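Local structure of pyrroline-5-carboxylate reductase catalytic N-terminal domain-containing protein (Sinorhizobium meliloti, 4HUJ) at residues A[26-31]-A[49-54]. The protein is of unknown function but probably binds a dinucleotide such as NAD(P) and may act as an oxidoreductase. Sequence-based numbering, arbitrary orientation.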
ATOM      1  N   TYR A  26      -0.767  -1.839  11.303  1.00 16.94           N
ATOM      2  CA  TYR A  26      -0.881  -1.803   9.844  1.00 16.91           C
ATOM      3  C   TYR A  26      -2.272  -2.230   9.419  1.00 16.29           C
ATOM      4  O   TYR A  26      -2.812  -3.215   9.924  1.00 16.56           O
ATOM      5  CB  TYR A  26       0.150  -2.721   9.187  1.00 16.84           C
ATOM      6  CG  TYR A  26       1.582  -2.380   9.510  1.00 17.85           C
ATOM      7  CD1 TYR A  26       2.230  -1.323   8.869  1.00 17.95           C
ATOM      8  CD2 TYR A  26       2.293  -3.114  10.460  1.00 19.26           C
ATOM      9  CE1 TYR A  26       3.552  -1.002   9.167  1.00 18.89           C
ATOM     10  CE2 TYR A  26       3.613  -2.802  10.766  1.00 19.75           C
ATOM     11  CZ  TYR A  26       4.235  -1.750  10.116  1.00 20.11           C
ATOM     12  OH  TYR A  26       5.543  -1.450  10.418  1.00 21.54           O
ATOM     13  N   ALA A  27      -2.850  -1.481   8.488  1.00 15.50           N
ATOM     14  CA  ALA A  27      -4.120  -1.854   7.900  1.00 14.61           C
ATOM     15  C   ALA A  27      -3.989  -1.953   6.392  1.00 14.64           C
ATOM     16  O   ALA A  27      -3.457  -1.052   5.745  1.00 14.41           O
ATOM     17  CB  ALA A  27      -5.185  -0.856   8.259  1.00 14.90           C
ATOM     18  N   ILE A  28      -4.463  -3.068   5.848  1.00 14.63           N
ATOM     19  CA  ILE A  28      -4.601  -3.213   4.403  1.00 14.56           C
ATOM     20  C   ILE A  28      -6.035  -2.834   4.044  1.00 14.94           C
ATOM     21  O   ILE A  28      -6.986  -3.465   4.508  1.00 14.74           O
ATOM     22  CB  ILE A  28      -4.293  -4.652   3.950  1.00 14.34           C
ATOM     23  CG1 ILE A  28      -2.891  -5.070   4.407  1.00 14.33           C
ATOM     24  CG2 ILE A  28      -4.466  -4.796   2.415  1.00 13.60           C
ATOM     25  CD1 ILE A  28      -2.706  -6.579   4.545  1.00 15.27           C
ATOM     26  N   ILE A  29      -6.189  -1.767   3.267  1.00 15.46           N
ATOM     27  CA  ILE A  29      -7.479  -1.454   2.673  1.00 15.82           C
ATOM     28  C   ILE A  29      -7.360  -2.044   1.284  1.00 16.57           C
ATOM     29  O   ILE A  29      -6.851  -1.406   0.355  1.00 16.03           O
ATOM     30  CB  ILE A  29      -7.775   0.066   2.633  1.00 15.68           C
ATOM     31  CG1 ILE A  29      -7.505   0.727   4.000  1.00 16.02           C
ATOM     32  CG2 ILE A  29      -9.210   0.335   2.159  1.00 15.31           C
ATOM     33  CD1 ILE A  29      -8.203   0.082   5.205  1.00 16.96           C
ATOM     34  N   GLY A  30      -7.797  -3.292   1.164  1.00 17.48           N
ATOM     35  CA  GLY A  30      -7.454  -4.088   0.004  1.00 18.10           C
ATOM     36  C   GLY A  30      -8.589  -4.925  -0.535  1.00 18.66           C
ATOM     37  O   GLY A  30      -9.481  -5.349   0.199  1.00 18.71           O
ATOM     38  N   ALA A  31      -8.538  -5.151  -1.842  1.00 18.59           N
ATOM     39  CA  ALA A  31      -9.491  -5.998  -2.525  1.00 18.81           C
ATOM     40  C   ALA A  31      -8.746  -6.668  -3.670  1.00 18.79           C
ATOM     41  O   ALA A  31      -7.631  -6.254  -4.019  1.00 18.84           O
ATOM     42  CB  ALA A  31     -10.660  -5.167  -3.046  1.00 19.01           C
ATOM     43  N   ALA A  49      -1.625  -7.729  11.146  1.00 20.17           N
ATOM     44  CA  ALA A  49      -2.260  -6.682  10.365  1.00 19.83           C
ATOM     45  C   ALA A  49      -3.766  -6.857  10.354  1.00 19.31           C
ATOM     46  O   ALA A  49      -4.287  -7.938  10.637  1.00 19.39           O
ATOM     47  CB  ALA A  49      -1.713  -6.681   8.931  1.00 19.75           C
ATOM     48  N   ILE A  50      -4.469  -5.780  10.038  1.00 18.99           N
ATOM     49  CA  ILE A  50      -5.904  -5.864   9.832  1.00 18.61           C
ATOM     50  C   ILE A  50      -6.180  -5.564   8.363  1.00 18.75           C
ATOM     51  O   ILE A  50      -5.339  -4.983   7.678  1.00 18.53           O
ATOM     52  CB  ILE A  50      -6.700  -4.950  10.797  1.00 18.71           C
ATOM     53  CG1 ILE A  50      -6.306  -3.477  10.625  1.00 18.78           C
ATOM     54  CG2 ILE A  50      -6.500  -5.422  12.251  1.00 18.05           C
ATOM     55  CD1 ILE A  50      -6.970  -2.524  11.601  1.00 19.97           C
ATOM     56  N   ILE A  51      -7.337  -6.006   7.883  1.00 18.58           N
ATOM     57  CA  ILE A  51      -7.725  -5.809   6.488  1.00 18.59           C
ATOM     58  C   ILE A  51      -9.202  -5.426   6.427  1.00 19.07           C
ATOM     59  O   ILE A  51     -10.020  -5.918   7.214  1.00 19.10           O
ATOM     60  CB  ILE A  51      -7.385  -7.056   5.602  1.00 18.49           C
ATOM     61  CG1 ILE A  51      -7.548  -6.746   4.103  1.00 17.65           C
ATOM     62  CG2 ILE A  51      -8.211  -8.289   6.011  1.00 18.30           C
ATOM     63  CD1 ILE A  51      -6.844  -7.751   3.167  1.00 18.61           C
ATOM     64  N   ALA A  52      -9.532  -4.519   5.514  1.00 19.40           N
ATOM     65  CA  ALA A  52     -10.905  -4.068   5.346  1.00 20.40           C
ATOM     66  C   ALA A  52     -11.105  -3.502   3.951  1.00 21.33           C
ATOM     67  O   ALA A  52     -10.142  -3.197   3.255  1.00 20.82           O
ATOM     68  CB  ALA A  52     -11.249  -3.017   6.379  1.00 20.40           C
ATOM     69  N   ASN A  53     -12.366  -3.381   3.555  1.00 22.70           N
ATOM     70  CA  ASN A  53     -12.737  -2.633   2.358  1.00 24.40           C
ATOM     71  C   ASN A  53     -14.212  -2.243   2.438  1.00 25.55           C
ATOM     72  O   ASN A  53     -14.853  -2.463   3.467  1.00 25.45           O
ATOM     73  CB  ASN A  53     -12.383  -3.399   1.063  1.00 24.40           C
ATOM     74  CG  ASN A  53     -13.096  -4.736   0.940  1.00 24.73           C
ATOM     75  OD1 ASN A  53     -14.304  -4.835   1.149  1.00 26.79           O
ATOM     76  ND2 ASN A  53     -12.347  -5.769   0.567  1.00 24.92           N
ATOM     77  N   SER A  54     -14.738  -1.663   1.364  1.00 27.16           N
ATOM     78  CA  SER A  54     -16.121  -1.178   1.333  1.00 28.87           C
ATOM     79  C   SER A  54     -17.176  -2.286   1.449  1.00 29.74           C
ATOM     80  O   SER A  54     -18.298  -2.033   1.896  1.00 29.88           O
ATOM     81  CB  SER A  54     -16.362  -0.362   0.062  1.00 28.68           C
ATOM     82  OG  SER A  54     -15.511   0.768   0.022  1.00 30.41           O
TER
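I28 and I51 meet on the face of the sheet covered by helix 32-44; both are buried, and L38 and F42 of that helix pack on I28. CG1 of I51 stands anti to its backbone N (chi1 -169°), and with an extended second torsion this brings CD1 to 3.9 Å from CG2 of I28. The axes of the two parallel strand segments approach to 4.6 Å. The backbone of I28 bonds on both sides of I51: its N donates to I50 O at 2.8 Å, and its O accepts from A52 N at 2.9 Å. On the other face A27 CB rests 3.7 Å from CG1 of I50; helix 76-79 packs on A27 and A52, whereas I50 is partly exposed. Y26, also partly exposed, leads its ring away, yet Y26 O takes a straight bond from I50 N at 3.1 Å. Beyond the more bent G30 N to A52 O bond (142°), the N53 side chain continues the ladder: ND2 reaches G30 O at 2.9 Å, nearly straight (177°), while OD1 accepts from R55 N. A leucine in place of N53 would probably leave both G30 O and R55 N without these partners. Strand 26-30, helix 32-44 and strand 49-52 form a beta-alpha-beta unit, and G30 opens a GxGxxG pattern, consistent with a Rossmann-type dinucleotide-binding fold.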